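Local atomic coordinates of acyl-coenzyme A oxidase 1 (Yarrowia lipolytica, PDB entry 5Y9D), a protein that catalyses the FAD-dependent oxidation of acyl-CoA to trans-2-enoyl-CoA, passing electrons to oxygen to give hydrogen peroxide in peroxisomal fatty acid beta-oxidation. Residues Thr77-Tyr80 / Asp81-Leu84; Asn681-Pro684 / Pro685-Ser689; Ser689-Lys692 / Pro693-Phe696. All coordinates share one frame; numbering follows the deposited sequence.

Contact 1: residues Thr77-Tyr80 / Asp81-Leu84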
ATOM      1  N   THR A  77      17.418  13.384  -9.485  1.00 30.83           N
ATOM      2  CA  THR A  77      16.574  14.415 -10.077  1.00 31.35           C
ATOM      3  C   THR A  77      15.569  13.935 -11.097  1.00 29.32           C
ATOM      4  O   THR A  77      14.427  14.261 -11.003  1.00 32.72           O
ATOM      5  CB  THR A  77      17.427  15.465 -10.854  1.00 33.61           C
ATOM      6  OG1 THR A  77      18.713  15.627 -10.240  1.00 35.51           O
ATOM      7  CG2 THR A  77      16.721  16.776 -10.921  1.00 32.57           C
ATOM      8  N   ALA A  78      16.017  13.220 -12.124  1.00 31.54           N
ATOM      9  CA  ALA A  78      15.136  12.813 -13.236  1.00 29.14           C
ATOM     10  C   ALA A  78      14.545  11.390 -13.074  1.00 28.95           C
ATOM     11  O   ALA A  78      13.811  10.938 -13.923  1.00 28.97           O
ATOM     12  CB  ALA A  78      15.865  12.967 -14.579  1.00 25.67           C
ATOM     13  N   ASP A  79      14.827  10.715 -11.968  1.00 29.95           N
ATOM     14  CA  ASP A  79      14.455   9.306 -11.809  1.00 30.97           C
ATOM     15  C   ASP A  79      12.983   8.977 -11.812  1.00 30.63           C
ATOM     16  O   ASP A  79      12.596   7.845 -12.108  1.00 35.03           O
ATOM     17  CB  ASP A  79      14.981   8.788 -10.480  1.00 33.82           C
ATOM     18  CG  ASP A  79      16.443   8.492 -10.509  1.00 35.01           C
ATOM     19  OD1 ASP A  79      17.094   8.711 -11.543  1.00 41.70           O
ATOM     20  OD2 ASP A  79      16.952   8.029  -9.478  1.00 40.99           O
ATOM     21  N   TYR A  80      12.154   9.917 -11.409  1.00 27.88           N
ATOM     22  CA  TYR A  80      10.739   9.659 -11.406  1.00 27.15           C
ATOM     23  C   TYR A  80      10.188   9.536 -12.827  1.00 28.16           C
ATOM     24  O   TYR A  80       9.211   8.841 -13.061  1.00 26.67           O
ATOM     25  CB  TYR A  80      10.015  10.766 -10.684  1.00 26.57           C
ATOM     26  CG  TYR A  80      10.356  10.859  -9.221  1.00 25.19           C
ATOM     27  CD1 TYR A  80      10.151   9.791  -8.369  1.00 25.36           C
ATOM     28  CD2 TYR A  80      10.875  12.022  -8.692  1.00 25.08           C
ATOM     29  CE1 TYR A  80      10.454   9.880  -7.018  1.00 24.99           C
ATOM     30  CE2 TYR A  80      11.194  12.110  -7.361  1.00 26.03           C
ATOM     31  CZ  TYR A  80      10.969  11.044  -6.525  1.00 26.18           C
ATOM     32  OH  TYR A  80      11.267  11.186  -5.189  1.00 27.68           O
ATOM     33  N   ASP A  81      10.840  10.225 -13.756  1.00 29.45           N
ATOM     34  CA  ASP A  81      10.444  10.261 -15.148  1.00 31.69           C
ATOM     35  C   ASP A  81      10.989   9.064 -15.965  1.00 29.28           C
ATOM     36  O   ASP A  81      10.619   8.901 -17.098  1.00 26.32           O
ATOM     37  CB  ASP A  81      10.953  11.571 -15.786  1.00 35.20           C
ATOM     38  CG  ASP A  81      10.341  12.833 -15.146  1.00 38.96           C
ATOM     39  OD1 ASP A  81       9.088  12.933 -15.056  1.00 38.82           O
ATOM     40  OD2 ASP A  81      11.125  13.736 -14.742  1.00 40.88           O
ATOM     41  N   CYS A  82      11.859   8.243 -15.376  1.00 29.70           N
ATOM     42  CA  CYS A  82      12.527   7.147 -16.087  1.00 30.29           C
ATOM     43  C   CYS A  82      11.636   5.993 -16.535  1.00 31.51           C
ATOM     44  O   CYS A  82      10.896   5.406 -15.711  1.00 31.30           O
ATOM     45  CB  CYS A  82      13.632   6.563 -15.207  1.00 31.52           C
ATOM     46  SG  CYS A  82      15.117   7.597 -15.297  1.00 37.96           S
ATOM     47  N   ASN A  83      11.752   5.624 -17.821  1.00 28.55           N
ATOM     48  CA  ASN A  83      11.209   4.336 -18.279  1.00 26.55           C
ATOM     49  C   ASN A  83      12.136   3.198 -17.853  1.00 25.90           C
ATOM     50  O   ASN A  83      13.274   3.437 -17.460  1.00 23.40           O
ATOM     51  CB  ASN A  83      10.906   4.341 -19.803  1.00 25.91           C
ATOM     52  CG  ASN A  83      12.144   4.329 -20.682  1.00 27.32           C
ATOM     53  OD1 ASN A  83      12.963   3.392 -20.632  1.00 31.99           O
ATOM     54  ND2 ASN A  83      12.262   5.324 -21.542  1.00 26.47           N
ATOM     55  N   LEU A  84      11.654   1.964 -17.958  1.00 26.61           N
ATOM     56  CA  LEU A  84      12.394   0.772 -17.504  1.00 27.47           C
ATOM     57  C   LEU A  84      13.759   0.608 -18.197  1.00 28.12           C
ATOM     58  O   LEU A  84      14.779   0.331 -17.554  1.00 28.94           O
ATOM     59  CB  LEU A  84      11.518  -0.457 -17.702  1.00 29.82           C
ATOM     60  CG  LEU A  84      11.912  -1.883 -17.306  1.00 33.33           C
ATOM     61  CD1 LEU A  84      10.655  -2.729 -17.165  1.00 33.98           C
ATOM     62  CD2 LEU A  84      12.844  -2.544 -18.324  1.00 35.52           C
TER

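Contact 2: residues Asn681-Pro684 / Pro685-Ser689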
ATOM      1  N   ASN A 681       5.132  23.520 -25.729  1.00 43.21           N
ATOM      2  CA  ASN A 681       4.188  22.963 -26.714  1.00 40.78           C
ATOM      3  C   ASN A 681       2.855  22.570 -26.047  1.00 39.29           C
ATOM      4  O   ASN A 681       2.826  21.751 -25.127  1.00 38.19           O
ATOM      5  CB  ASN A 681       4.787  21.762 -27.459  1.00 40.84           C
ATOM      6  CG  ASN A 681       4.037  21.426 -28.757  1.00 44.29           C
ATOM      7  OD1 ASN A 681       2.817  21.572 -28.872  1.00 45.61           O
ATOM      8  ND2 ASN A 681       4.777  20.967 -29.741  1.00 46.78           N
ATOM      9  N   PRO A 682       1.736  23.149 -26.515  1.00 37.97           N
ATOM     10  CA  PRO A 682       0.436  22.809 -25.931  1.00 36.99           C
ATOM     11  C   PRO A 682      -0.230  21.567 -26.563  1.00 36.71           C
ATOM     12  O   PRO A 682      -1.305  21.186 -26.116  1.00 35.91           O
ATOM     13  CB  PRO A 682      -0.378  24.031 -26.267  1.00 37.52           C
ATOM     14  CG  PRO A 682       0.109  24.377 -27.649  1.00 37.00           C
ATOM     15  CD  PRO A 682       1.595  24.147 -27.593  1.00 36.31           C
ATOM     16  N   ARG A 683       0.373  21.008 -27.620  1.00 36.15           N
ATOM     17  CA  ARG A 683      -0.098  19.786 -28.289  1.00 36.86           C
ATOM     18  C   ARG A 683       0.666  18.593 -27.771  1.00 37.86           C
ATOM     19  O   ARG A 683       1.818  18.723 -27.355  1.00 37.98           O
ATOM     20  CB  ARG A 683       0.216  19.800 -29.770  1.00 39.53           C
ATOM     21  CG  ARG A 683      -0.620  20.735 -30.610  1.00 45.57           C
ATOM     22  CD  ARG A 683       0.121  21.189 -31.880  1.00 45.95           C
ATOM     23  NE  ARG A 683      -0.093  22.618 -31.974  1.00 51.10           N
ATOM     24  CZ  ARG A 683       0.819  23.557 -31.773  1.00 52.09           C
ATOM     25  NH1 ARG A 683       0.449  24.841 -31.835  1.00 57.44           N
ATOM     26  NH2 ARG A 683       2.079  23.239 -31.533  1.00 50.31           N
ATOM     27  N   PRO A 684       0.046  17.412 -27.824  1.00 36.97           N
ATOM     28  CA  PRO A 684       0.773  16.204 -27.476  1.00 36.09           C
ATOM     29  C   PRO A 684       1.543  15.625 -28.674  1.00 32.42           C
ATOM     30  O   PRO A 684       1.275  15.982 -29.812  1.00 34.38           O
ATOM     31  CB  PRO A 684      -0.341  15.258 -27.016  1.00 35.67           C
ATOM     32  CG  PRO A 684      -1.519  15.671 -27.819  1.00 36.08           C
ATOM     33  CD  PRO A 684      -1.398  17.159 -28.000  1.00 36.19           C
ATOM     34  N   PRO A 685       2.484  14.725 -28.421  1.00 29.73           N
ATOM     35  CA  PRO A 685       3.183  14.055 -29.541  1.00 30.97           C
ATOM     36  C   PRO A 685       2.233  13.266 -30.456  1.00 31.76           C
ATOM     37  O   PRO A 685       2.583  12.965 -31.565  1.00 34.05           O
ATOM     38  CB  PRO A 685       4.148  13.060 -28.844  1.00 28.71           C
ATOM     39  CG  PRO A 685       4.057  13.335 -27.365  1.00 29.40           C
ATOM     40  CD  PRO A 685       2.842  14.177 -27.102  1.00 29.73           C
ATOM     41  N   TYR A 686       1.067  12.886 -29.959  1.00 32.29           N
ATOM     42  CA  TYR A 686       0.072  12.153 -30.760  1.00 33.64           C
ATOM     43  C   TYR A 686      -1.019  13.114 -31.291  1.00 34.05           C
ATOM     44  O   TYR A 686      -2.136  12.683 -31.572  1.00 35.97           O
ATOM     45  CB  TYR A 686      -0.566  11.015 -29.930  1.00 32.25           C
ATOM     46  CG  TYR A 686      -0.905  11.402 -28.505  1.00 31.48           C
ATOM     47  CD1 TYR A 686       0.031  11.284 -27.478  1.00 31.89           C
ATOM     48  CD2 TYR A 686      -2.161  11.892 -28.182  1.00 32.77           C
ATOM     49  CE1 TYR A 686      -0.286  11.644 -26.168  1.00 31.34           C
ATOM     50  CE2 TYR A 686      -2.476  12.265 -26.884  1.00 33.53           C
ATOM     51  CZ  TYR A 686      -1.539  12.146 -25.885  1.00 31.30           C
ATOM     52  OH  TYR A 686      -1.872  12.538 -24.616  1.00 33.96           O
ATOM     53  N   TYR A 687      -0.706  14.403 -31.421  1.00 31.45           N
ATOM     54  CA  TYR A 687      -1.683  15.335 -31.961  1.00 36.85           C
ATOM     55  C   TYR A 687      -2.136  14.948 -33.375  1.00 38.53           C
ATOM     56  O   TYR A 687      -3.314  14.638 -33.598  1.00 39.15           O
ATOM     57  CB  TYR A 687      -1.153  16.776 -31.973  1.00 35.68           C
ATOM     58  CG  TYR A 687      -2.193  17.735 -32.442  1.00 35.25           C
ATOM     59  CD1 TYR A 687      -3.380  17.887 -31.740  1.00 34.93           C
ATOM     60  CD2 TYR A 687      -2.016  18.477 -33.602  1.00 36.48           C
ATOM     61  CE1 TYR A 687      -4.366  18.757 -32.181  1.00 36.31           C
ATOM     62  CE2 TYR A 687      -2.985  19.368 -34.045  1.00 34.28           C
ATOM     63  CZ  TYR A 687      -4.158  19.510 -33.334  1.00 35.74           C
ATOM     64  OH  TYR A 687      -5.128  20.385 -33.779  1.00 35.09           O
ATOM     65  N   GLU A 688      -1.184  14.947 -34.304  1.00 41.71           N
ATOM     66  CA  GLU A 688      -1.455  14.743 -35.727  1.00 43.33           C
ATOM     67  C   GLU A 688      -1.955  13.351 -36.025  1.00 42.55           C
ATOM     68  O   GLU A 688      -2.785  13.162 -36.918  1.00 49.56           O
ATOM     69  CB  GLU A 688      -0.207  15.056 -36.584  1.00 46.31           C
ATOM     70  CG  GLU A 688       0.055  16.548 -36.829  1.00 50.00           C
ATOM     71  CD  GLU A 688      -0.928  17.206 -37.810  1.00 56.31           C
ATOM     72  OE1 GLU A 688      -0.612  17.306 -39.020  1.00 67.06           O
ATOM     73  OE2 GLU A 688      -2.027  17.626 -37.390  1.00 58.55           O
ATOM     74  N   SER A 689      -1.474  12.371 -35.276  1.00 40.46           N
ATOM     75  CA  SER A 689      -1.839  10.985 -35.539  1.00 38.72           C
ATOM     76  C   SER A 689      -3.147  10.510 -34.832  1.00 40.42           C
ATOM     77  O   SER A 689      -3.844   9.618 -35.349  1.00 40.56           O
ATOM     78  CB  SER A 689      -0.652  10.058 -35.196  1.00 38.59           C
ATOM     79  OG  SER A 689      -0.434   9.903 -33.790  1.00 36.93           O
TER

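Contact 3: residues Ser689-Lys692 / Pro693-Phe696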
ATOM      1  N   SER A 689      -1.474  12.371 -35.276  1.00 40.46           N
ATOM      2  CA  SER A 689      -1.839  10.985 -35.539  1.00 38.72           C
ATOM      3  C   SER A 689      -3.147  10.510 -34.832  1.00 40.42           C
ATOM      4  O   SER A 689      -3.844   9.618 -35.349  1.00 40.56           O
ATOM      5  CB  SER A 689      -0.652  10.058 -35.196  1.00 38.59           C
ATOM      6  OG  SER A 689      -0.434   9.903 -33.790  1.00 36.93           O
ATOM      7  N   THR A 690      -3.472  11.084 -33.669  1.00 37.47           N
ATOM      8  CA  THR A 690      -4.528  10.535 -32.833  1.00 38.17           C
ATOM      9  C   THR A 690      -5.597  11.540 -32.440  1.00 39.46           C
ATOM     10  O   THR A 690      -6.769  11.299 -32.701  1.00 39.33           O
ATOM     11  CB  THR A 690      -3.976   9.888 -31.550  1.00 37.05           C
ATOM     12  OG1 THR A 690      -2.816   9.119 -31.862  1.00 38.39           O
ATOM     13  CG2 THR A 690      -5.013   8.976 -30.942  1.00 35.67           C
ATOM     14  N   LEU A 691      -5.199  12.633 -31.781  1.00 40.50           N
ATOM     15  CA  LEU A 691      -6.170  13.621 -31.232  1.00 38.03           C
ATOM     16  C   LEU A 691      -6.894  14.498 -32.287  1.00 35.82           C
ATOM     17  O   LEU A 691      -8.119  14.548 -32.324  1.00 34.65           O
ATOM     18  CB  LEU A 691      -5.487  14.515 -30.190  1.00 37.63           C
ATOM     19  CG  LEU A 691      -6.387  15.546 -29.521  1.00 37.89           C
ATOM     20  CD1 LEU A 691      -7.657  14.878 -29.019  1.00 38.77           C
ATOM     21  CD2 LEU A 691      -5.662  16.255 -28.394  1.00 38.63           C
ATOM     22  N   LYS A 692      -6.147  15.201 -33.125  1.00 38.04           N
ATOM     23  CA  LYS A 692      -6.764  15.928 -34.246  1.00 41.77           C
ATOM     24  C   LYS A 692      -7.662  15.020 -35.116  1.00 40.46           C
ATOM     25  O   LYS A 692      -8.853  15.286 -35.248  1.00 37.43           O
ATOM     26  CB  LYS A 692      -5.704  16.663 -35.066  1.00 44.57           C
ATOM     27  CG  LYS A 692      -6.179  17.322 -36.354  1.00 51.89           C
ATOM     28  CD  LYS A 692      -5.295  18.527 -36.719  1.00 56.77           C
ATOM     29  CE  LYS A 692      -4.950  18.628 -38.207  1.00 61.19           C
ATOM     30  NZ  LYS A 692      -5.657  19.713 -38.944  1.00 61.22           N
ATOM     31  N   PRO A 693      -7.123  13.922 -35.662  1.00 42.84           N
ATOM     32  CA  PRO A 693      -8.033  13.077 -36.459  1.00 46.72           C
ATOM     33  C   PRO A 693      -9.359  12.722 -35.751  1.00 43.51           C
ATOM     34  O   PRO A 693     -10.414  12.800 -36.353  1.00 49.07           O
ATOM     35  CB  PRO A 693      -7.182  11.823 -36.759  1.00 46.83           C
ATOM     36  CG  PRO A 693      -5.784  12.347 -36.785  1.00 47.54           C
ATOM     37  CD  PRO A 693      -5.728  13.465 -35.761  1.00 45.81           C
ATOM     38  N   PHE A 694      -9.280  12.338 -34.493  1.00 40.97           N
ATOM     39  CA  PHE A 694     -10.443  12.080 -33.651  1.00 41.00           C
ATOM     40  C   PHE A 694     -11.420  13.254 -33.516  1.00 41.88           C
ATOM     41  O   PHE A 694     -12.590  13.144 -33.890  1.00 44.99           O
ATOM     42  CB  PHE A 694      -9.949  11.719 -32.249  1.00 37.51           C
ATOM     43  CG  PHE A 694     -11.029  11.736 -31.207  1.00 35.63           C
ATOM     44  CD1 PHE A 694     -12.182  10.990 -31.379  1.00 35.26           C
ATOM     45  CD2 PHE A 694     -10.877  12.457 -30.044  1.00 33.09           C
ATOM     46  CE1 PHE A 694     -13.169  10.974 -30.415  1.00 33.57           C
ATOM     47  CE2 PHE A 694     -11.860  12.433 -29.074  1.00 33.19           C
ATOM     48  CZ  PHE A 694     -13.008  11.692 -29.258  1.00 32.39           C
ATOM     49  N   LEU A 695     -10.937  14.356 -32.946  1.00 42.04           N
ATOM     50  CA  LEU A 695     -11.750  15.548 -32.724  1.00 44.18           C
ATOM     51  C   LEU A 695     -12.351  16.161 -34.007  1.00 45.33           C
ATOM     52  O   LEU A 695     -13.357  16.863 -33.941  1.00 49.61           O
ATOM     53  CB  LEU A 695     -10.902  16.646 -32.065  1.00 46.22           C
ATOM     54  CG  LEU A 695     -10.561  16.639 -30.578  1.00 46.87           C
ATOM     55  CD1 LEU A 695      -9.981  17.993 -30.169  1.00 46.16           C
ATOM     56  CD2 LEU A 695     -11.770  16.309 -29.725  1.00 47.63           C
ATOM     57  N   PHE A 696     -11.687  15.947 -35.143  1.00 44.88           N
ATOM     58  CA  PHE A 696     -12.102  16.477 -36.442  1.00 44.30           C
ATOM     59  C   PHE A 696     -12.589  15.369 -37.374  1.00 43.93           C
ATOM     60  O   PHE A 696     -12.532  15.498 -38.610  1.00 40.09           O
ATOM     61  CB  PHE A 696     -10.939  17.244 -37.075  1.00 45.94           C
ATOM     62  CG  PHE A 696     -10.808  18.630 -36.548  1.00 50.61           C
ATOM     63  CD1 PHE A 696     -10.469  18.843 -35.223  1.00 55.38           C
ATOM     64  CD2 PHE A 696     -11.091  19.715 -37.349  1.00 51.44           C
ATOM     65  CE1 PHE A 696     -10.390  20.118 -34.710  1.00 55.24           C
ATOM     66  CE2 PHE A 696     -11.009  20.994 -36.846  1.00 55.74           C
ATOM     67  CZ  PHE A 696     -10.655  21.198 -35.524  1.00 57.32           C
TER

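Contact 1: residues Thr77-Tyr80 / Asp81-Leu84
Ala78 and Asp81 are joined by a backbone hydrogen bond, Asp81 N to Ala78 O at 3.1 Å. One residue on, Cys82 N reaches Asp79 O at 3.4 Å in a weak bond of the same i to i+3 spacing, so two overlapping turns wind the chain on in one continuous coil. Side chains add light contact. Asp81 CB lies 3.5 Å from Ala78 O, and Cys82, with SG beside its own backbone N (chi1 -81°), brings the sulfur back alongside the first residues of the turn, 3.9 Å from Asp79 CA. The polar ends look elsewhere in the fold: Asp79 forms a salt bridge with Arg94, Asp81 OD1 a hydrogen bond with Tyr447, and the Tyr80 hydroxyl bonds to Asn655 O. Beyond Cys82 the backbone extends (psi 130°) to Asn83. Its side chain caps a backbone N at the start of helix 84-98, while the Gln86 side chain bonds back to Asn83 N, a pairing consistent with a capping box. The arrangement is that of overlapping i to i+3 turns running into a helix N-cap, here linking helices 55-70 and 84-98 of the N-terminal region.

Contact 2: residues Asn681-Pro684 / Pro685-Ser689
Pro684 and Tyr687 close a type I beta turn, which leads the chain out of the loop after helix 665-676 and into the last helix, 687-695; Tyr686 occupies the N-cap position. Tyr687 N donates to Pro684 O at 3.0 Å. The tight part of the contact is the proline-aromatic pair inside this turn. Pro684 CB sits over the Tyr686 ring, 3.6 Å from its centroid and 14° off the normal, a CH-pi contact in which the two side chains cross at about a right angle, and Pro684 CG follows over the CD2-CE2 side. The ring is brought there by a chi1 of 42°, which tucks CG between the backbone N and the carbonyl carbon. Its hydroxyl is bonded to Arg127 of the second subunit. With an alanine here in place of Tyr686, Pro684 CB is likely to lose the ring face it rests on, and Arg127 of the second subunit its hydroxyl partner.

A second, looser CH-pi contact is made by Arg683, whose CG lies 4.0 Å from the Tyr687 ring centroid, over the face but offset toward the rim. The Tyr687 ring also meets that of His245 of the second subunit. The guanidinium of Arg683 is turned 64° from the Tyr687 ring plane, and NE bonds to Asp244 O of the second subunit. Toward solvent the packing thins: the Pro685 ring is exposed and its CB points away from 681-684. Upstream, exposed Asn681 folds an Asx turn, its OD1 accepting from Arg683 N at 2.8 Å.

Contact 3: residues Ser689-Lys692 / Pro693-Phe696
Leu691 and Leu695 lie side by side and point the same way, one helical turn apart, with Leu691 CD1 3.7 Å from Leu695 CG. Leu691 leaves the backbone with CG anti to N (chi1 -178°), and its second torsion (50°) swings CD1 toward Leu695. The same methyl also approaches the ring of Phe694, at 4.2 Å from CD2. Phe694 starts close to the backbone before its ring leads away, its CB standing 3.2 Å from Thr690 O.

These side chains are carried by the closing turns of helix 687-695, which is kinked at Pro693. The proline nitrogen has no hydrogen to give to the preceding turn, and Ser689 O faces Pro693 CG at 3.6 Å instead. After the wide pi-type turns before it, i to i+4 bonding takes over past the proline: Phe694 N to Thr690 O, then Leu695 N to Leu691 O at 2.9 Å and almost straight (172°), then Phe696 N to Lys692 O. Phe696 is the first residue to leave helical angles.

Lys692 and Pro693 cross at about a right angle. The lysine chain then bends at chi3 and chi4, and its NZ comes over the Phe696 ring face only at long range, at most a weak cation-pi attraction. Lys692 O, by contrast, is at the edge of that ring, near its plane, 3.9 Å from Phe696 CD1. His243 of the second subunit meets the Phe696 ring with the planes about 70° apart, while Leu691 packs on His212 of the second subunit.

Contact 1 is a surface turn near the body of the chain, whereas contact 2 is largely buried and contact 3 partly so; all three touch the second subunit, contacts 2 and 3 far from the chain's centre. Contacts 2 and 3 share Ser689 and helix 687-695, joined by a probable i to i+5 hydrogen bond, Lys692 N to Tyr687 O at 2.9 Å. Contact 1 stands apart, its nearest atoms about 13 Å from contact 2. Its chemistry is backbone turns with carboxylates paired with other parts of the chain; contact 2 rests on CH-pi packing, contact 3 on helical bonds and leucines. Helix 84-98 of the second subunit, counterpart of the one contact 1 enters, packs Lys89 and Glu93 on residues of 686-690.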